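Local coordinates for protein WipB (PDB 5NNY) that acts as a Ser/Thr phosphatase, a translocated Legionella effector aimed at the host lysosomal nutrient-sensing machinery, represented here by its phosphatase domain, at residues Y195-D200 and S232-A237; A201-V206 and K301-H306. One frame throughout, in Å; residues are numbered along the deposited sequence.

In the fold
Both contacts lie at one end of the mixed sheet in the phosphatase domain, their centres about 8 Å apart, and share the hairpin formed by strands 190-198 and 203-208. Contact 1 packs the first of these strands against the start of helix 233-253, using apolar side chains and no hydrogen bond between its segments; it is partly buried, with A233 and A237 inside and P199 and V234 at the surface. Contact 2 joins the second strand to strand 301-306, at one edge of the sheet, by a ladder of backbone hydrogen bonds and is more of a surface contact, though I204 and V206 are buried. Probable hydrogen bonds of the hairpin, S196 N to K205 O and D198 N to E203 O, link the two.

Contact 1: residues Y195-D200 and S232-A237; sequences YSLDPD and SAVDLA
L197 reaches from strand 190-198 to the first turn of helix 233-253, and its two methyl groups carry the middle of the contact. From CB, a chi1 of 173° sets CG beside the carbonyl carbon, and the chi2 turn of 73° splits the methyls between two parts of the helix. CD1 goes to the helix backbone, 3.5 Å from A233 O, with A233 CB and V234 N close by. CD2 takes the other branch, settling 3.8 Å from A237 CB and 3.9 Å from V234 CG2. One leucine thus straddles the helix turn between A233 and A237.

Two residues back along the strand, Y195 offers one face of its ring to A237 CB, which sits 3.7 Å from the ring centroid and 21° off the normal, a CH-pi contact displaced toward the CZ side of the ring. The phenol OH continues past A237 to a hydrogen bond with D241, one turn further along the same helix, which fixes the far end of the ring. Beyond the strand, P199 CB meets V234 CG2 at 3.8 Å at the exposed end of the contact.

The helix start is closed by its own N-cap: S232 OG accepts from D235 N at 3.0 Å, while A233 N is bound by N202 OD1 from the hairpin turn. Strand 195-198 and helix 233-237 run nearly antiparallel, axes 8.8 Å apart, with small alanines letting the helix come down on the larger strand side chains. This is the helix-on-sheet layering of the calcineurin-like phosphoesterase fold.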
loop_
_atom_site.group_PDB
_atom_site.type_symbol
_atom_site.label_atom_id
_atom_site.label_comp_id
_atom_site.label_asym_id
_atom_site.label_seq_id
_atom_site.Cartn_x
_atom_site.Cartn_y
_atom_site.Cartn_z
ATOM N N TYR A 195 -11.981 -0.892 9.277
ATOM C CA TYR A 195 -13.398 -1.221 9.412
ATOM C C TYR A 195 -14.288 -0.017 9.122
ATOM O O TYR A 195 -13.871 1.142 9.206
ATOM C CB TYR A 195 -13.709 -1.781 10.812
ATOM C CG TYR A 195 -13.446 -0.783 11.914
ATOM C CD1 TYR A 195 -14.384 0.198 12.222
ATOM C CD2 TYR A 195 -12.259 -0.817 12.638
ATOM C CE1 TYR A 195 -14.139 1.125 13.204
ATOM C CE2 TYR A 195 -12.002 0.099 13.623
ATOM C CZ TYR A 195 -12.951 1.061 13.911
ATOM O OH TYR A 195 -12.688 1.982 14.893
ATOM N N SER A 196 -15.542 -0.323 8.795
ATOM C CA SER A 196 -16.634 0.638 8.804
ATOM C C SER A 196 -17.673 0.109 9.779
ATOM O O SER A 196 -18.080 -1.052 9.683
ATOM C CB SER A 196 -17.247 0.814 7.413
ATOM O OG SER A 196 -18.374 1.674 7.483
ATOM N N LEU A 197 -18.074 0.936 10.735
ATOM C CA LEU A 197 -18.885 0.471 11.851
ATOM C C LEU A 197 -20.240 1.162 11.863
ATOM O O LEU A 197 -20.334 2.371 11.646
ATOM C CB LEU A 197 -18.139 0.708 13.177
ATOM C CG LEU A 197 -18.836 0.448 14.512
ATOM C CD1 LEU A 197 -18.999 -1.048 14.782
ATOM C CD2 LEU A 197 -18.058 1.123 15.619
ATOM N N ASP A 198 -21.290 0.380 12.130
ATOM C CA ASP A 198 -22.658 0.878 12.285
ATOM C C ASP A 198 -23.081 0.497 13.696
ATOM O O ASP A 198 -23.623 -0.599 13.917
ATOM C CB ASP A 198 -23.589 0.284 11.228
ATOM C CG ASP A 198 -25.003 0.832 11.301
ATOM O OD1 ASP A 198 -25.364 1.434 12.333
ATOM O OD2 ASP A 198 -25.750 0.644 10.312
ATOM N N PRO A 199 -22.836 1.355 14.687
ATOM C CA PRO A 199 -23.114 0.959 16.077
ATOM C C PRO A 199 -24.586 0.649 16.338
ATOM O O PRO A 199 -24.887 -0.260 17.119
ATOM C CB PRO A 199 -22.641 2.173 16.892
ATOM C CG PRO A 199 -21.790 2.973 15.962
ATOM C CD PRO A 199 -22.317 2.731 14.591
ATOM N N ASP A 200 -25.508 1.376 15.703
ATOM C CA ASP A 200 -26.931 1.161 15.977
ATOM C C ASP A 200 -27.377 -0.219 15.517
ATOM O O ASP A 200 -28.224 -0.857 16.157
ATOM C CB ASP A 200 -27.779 2.238 15.296
ATOM C CG ASP A 200 -27.769 3.565 16.043
ATOM O OD1 ASP A 200 -27.092 3.663 17.091
ATOM O OD2 ASP A 200 -28.450 4.511 15.581
ATOM N N SER A 232 -19.240 -7.251 20.848
ATOM C CA SER A 232 -20.146 -6.471 20.011
ATOM C C SER A 232 -19.332 -5.951 18.837
ATOM O O SER A 232 -18.099 -6.032 18.835
ATOM C CB SER A 232 -20.781 -5.314 20.780
ATOM O OG SER A 232 -19.818 -4.322 21.112
ATOM N N ALA A 233 -20.034 -5.405 17.838
ATOM C CA ALA A 233 -19.339 -4.765 16.719
ATOM C C ALA A 233 -18.495 -3.587 17.194
ATOM O O ALA A 233 -17.363 -3.398 16.726
ATOM C CB ALA A 233 -20.341 -4.289 15.664
ATOM N N VAL A 234 -19.036 -2.781 18.118
ATOM C CA VAL A 234 -18.290 -1.674 18.709
ATOM C C VAL A 234 -17.047 -2.189 19.425
ATOM O O VAL A 234 -15.970 -1.590 19.335
ATOM C CB VAL A 234 -19.199 -0.861 19.658
ATOM C CG1 VAL A 234 -18.370 -0.096 20.665
ATOM C CG2 VAL A 234 -20.072 0.111 18.859
ATOM N N ASP A 235 -17.172 -3.303 20.150
ATOM C CA ASP A 235 -16.015 -3.832 20.868
ATOM C C ASP A 235 -14.939 -4.322 19.905
ATOM O O ASP A 235 -13.741 -4.139 20.151
ATOM C CB ASP A 235 -16.436 -4.962 21.809
ATOM C CG ASP A 235 -16.384 -4.549 23.266
ATOM O OD1 ASP A 235 -16.205 -3.336 23.525
ATOM O OD2 ASP A 235 -16.515 -5.428 24.149
ATOM N N LEU A 236 -15.343 -4.966 18.813
ATOM C CA LEU A 236 -14.367 -5.427 17.836
ATOM C C LEU A 236 -13.643 -4.253 17.200
ATOM O O LEU A 236 -12.424 -4.298 16.987
ATOM C CB LEU A 236 -15.058 -6.271 16.764
ATOM C CG LEU A 236 -14.112 -7.021 15.818
ATOM C CD1 LEU A 236 -13.313 -8.091 16.556
ATOM C CD2 LEU A 236 -14.864 -7.617 14.631
ATOM N N ALA A 237 -14.383 -3.185 16.903
ATOM C CA ALA A 237 -13.774 -1.972 16.380
ATOM C C ALA A 237 -12.763 -1.408 17.363
ATOM O O ALA A 237 -11.692 -0.934 16.969
ATOM C CB ALA A 237 -14.863 -0.943 16.075
#

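Contact 2: residues A201-V206 and K301-H306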
loop_
_atom_site.group_PDB
_atom_site.type_symbol
_atom_site.label_atom_id
_atom_site.label_comp_id
_atom_site.label_asym_id
_atom_site.label_seq_id
_atom_site.Cartn_x
_atom_site.Cartn_y
_atom_site.Cartn_z
ATOM N N ALA A 201 -26.815 -0.699 14.414
ATOM C CA ALA A 201 -27.177 -2.001 13.882
ATOM C C ALA A 201 -26.319 -3.127 14.439
ATOM O O ALA A 201 -26.566 -4.296 14.104
ATOM C CB ALA A 201 -27.085 -1.986 12.351
ATOM N N ASN A 202 -25.330 -2.813 15.281
ATOM C CA ASN A 202 -24.413 -3.826 15.784
ATOM C C ASN A 202 -23.822 -4.608 14.607
ATOM O O ASN A 202 -23.832 -5.835 14.573
ATOM C CB ASN A 202 -25.123 -4.759 16.780
ATOM C CG ASN A 202 -24.177 -5.714 17.478
ATOM O OD1 ASN A 202 -23.004 -5.406 17.685
ATOM N ND2 ASN A 202 -24.684 -6.889 17.834
ATOM N N GLU A 203 -23.340 -3.868 13.616
ATOM C CA GLU A 203 -22.780 -4.440 12.400
ATOM C C GLU A 203 -21.444 -3.781 12.095
ATOM O O GLU A 203 -21.264 -2.584 12.340
ATOM C CB GLU A 203 -23.762 -4.272 11.224
ATOM C CG GLU A 203 -23.322 -4.895 9.905
ATOM C CD GLU A 203 -22.524 -3.935 9.015
ATOM O OE1 GLU A 203 -22.404 -2.731 9.354
ATOM O OE2 GLU A 203 -22.012 -4.393 7.966
ATOM N N ILE A 204 -20.506 -4.562 11.559
ATOM C CA ILE A 204 -19.188 -4.035 11.214
ATOM C C ILE A 204 -18.720 -4.663 9.906
ATOM O O ILE A 204 -18.970 -5.845 9.643
ATOM C CB ILE A 204 -18.186 -4.258 12.362
ATOM C CG1 ILE A 204 -16.865 -3.523 12.093
ATOM C CG2 ILE A 204 -17.967 -5.767 12.621
ATOM C CD1 ILE A 204 -15.854 -3.691 13.214
ATOM N N LYS A 205 -18.111 -3.841 9.049
ATOM C CA LYS A 205 -17.446 -4.301 7.840
ATOM C C LYS A 205 -15.949 -4.199 8.101
ATOM O O LYS A 205 -15.459 -3.113 8.415
ATOM C CB LYS A 205 -17.814 -3.452 6.624
ATOM C CG LYS A 205 -19.292 -3.364 6.310
ATOM C CD LYS A 205 -19.518 -2.579 5.018
ATOM C CE LYS A 205 -20.874 -1.879 5.037
ATOM N NZ LYS A 205 -21.259 -1.370 3.685
ATOM N N VAL A 206 -15.233 -5.314 7.980
ATOM C CA VAL A 206 -13.786 -5.359 8.213
ATOM C C VAL A 206 -13.087 -5.402 6.860
ATOM O O VAL A 206 -13.446 -6.215 5.999
ATOM C CB VAL A 206 -13.387 -6.557 9.095
ATOM C CG1 VAL A 206 -11.870 -6.777 9.079
ATOM C CG2 VAL A 206 -13.862 -6.316 10.531
ATOM N N LYS A 301 -23.117 -8.772 13.677
ATOM C CA LYS A 301 -23.027 -9.058 12.251
ATOM C C LYS A 301 -21.712 -8.510 11.713
ATOM O O LYS A 301 -21.291 -7.421 12.099
ATOM C CB LYS A 301 -24.188 -8.425 11.485
ATOM C CG LYS A 301 -25.535 -9.012 11.863
ATOM C CD LYS A 301 -26.689 -8.231 11.281
ATOM C CE LYS A 301 -27.996 -8.830 11.775
ATOM N NZ LYS A 301 -29.184 -7.984 11.486
ATOM N N ILE A 302 -21.077 -9.261 10.819
ATOM C CA ILE A 302 -19.808 -8.836 10.230
ATOM C C ILE A 302 -19.802 -9.226 8.759
ATOM O O ILE A 302 -20.284 -10.303 8.385
ATOM C CB ILE A 302 -18.600 -9.436 10.989
ATOM C CG1 ILE A 302 -17.259 -8.985 10.378
ATOM C CG2 ILE A 302 -18.672 -10.943 11.026
ATOM C CD1 ILE A 302 -16.117 -9.122 11.336
ATOM N N THR A 303 -19.286 -8.331 7.916
ATOM C CA THR A 303 -18.938 -8.676 6.544
ATOM C C THR A 303 -17.452 -8.401 6.369
ATOM O O THR A 303 -16.939 -7.416 6.895
ATOM C CB THR A 303 -19.761 -7.868 5.527
ATOM O OG1 THR A 303 -19.567 -6.474 5.768
ATOM C CG2 THR A 303 -21.247 -8.161 5.657
ATOM N N PHE A 304 -16.757 -9.300 5.684
ATOM C CA PHE A 304 -15.349 -9.110 5.362
ATOM C C PHE A 304 -15.229 -8.664 3.910
ATOM O O PHE A 304 -15.885 -9.228 3.030
ATOM C CB PHE A 304 -14.548 -10.395 5.593
ATOM C CG PHE A 304 -14.433 -10.788 7.033
ATOM C CD1 PHE A 304 -13.408 -10.297 7.821
ATOM C CD2 PHE A 304 -15.363 -11.647 7.605
ATOM C CE1 PHE A 304 -13.298 -10.665 9.149
ATOM C CE2 PHE A 304 -15.263 -12.012 8.928
ATOM C CZ PHE A 304 -14.229 -11.544 9.700
ATOM N N ILE A 305 -14.388 -7.658 3.668
ATOM C CA ILE A 305 -14.137 -7.096 2.345
ATOM C C ILE A 305 -12.636 -7.099 2.115
ATOM O O ILE A 305 -11.889 -6.499 2.890
ATOM C CB ILE A 305 -14.675 -5.659 2.218
ATOM C CG1 ILE A 305 -16.206 -5.630 2.303
ATOM C CG2 ILE A 305 -14.149 -5.003 0.940
ATOM C CD1 ILE A 305 -16.781 -4.225 2.285
ATOM N N HIS A 306 -12.196 -7.746 1.044
ATOM C CA HIS A 306 -10.763 -7.854 0.798
ATOM C C HIS A 306 -10.542 -8.033 -0.695
ATOM O O HIS A 306 -11.483 -8.259 -1.459
ATOM C CB HIS A 306 -10.170 -9.018 1.597
ATOM C CG HIS A 306 -10.931 -10.294 1.425
ATOM N ND1 HIS A 306 -10.776 -11.106 0.325
ATOM C CD2 HIS A 306 -11.882 -10.876 2.192
ATOM C CE1 HIS A 306 -11.584 -12.145 0.430
ATOM N NE2 HIS A 306 -12.253 -12.038 1.562
#
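A parallel strand pair at the edge of the sheet joins E203-V206 to K301-F304 in register, the two strands being connected through a long connection, about half of it helix, that includes helix 233-253. Five backbone hydrogen bonds zip them together: K301 N to N202 O at the start, then I204 N to K301 O, T303 N to I204 O, V206 N to T303 O and finally I305 N to V206 O at 2.9 Å. CA-H...O contacts fill in between, such as I302 CA to I204 O at 3.2 Å.

On the face bearing I204, I302, V206 and F304, the packing is apolar. I302 CD1 meets V206 CG2 at 3.7 Å, and I204 CG2 lies 4.0 Å from I302 CG1. V206 CB approaches F304 CD1 at 4.0 Å, and I302 CG1 sits over one face of the phenylalanine ring toward its rim. On the other face, K205 and T303 run side by side: with chi1 at 57°, T303 packs its hydroxyl OG1 closely against the aliphatic CG of K205, at 3.2 Å, while the end of the lysine chain leads away.

N202 and E203 form a G1 bulge opposite D198, where the hairpin returns from strand 190-198. That antiparallel strand flanks 203-208 on its other side, while helix 233-253 covers the apolar face, with A233 and L236 on I204, L236 also on I302, and I240 on V206.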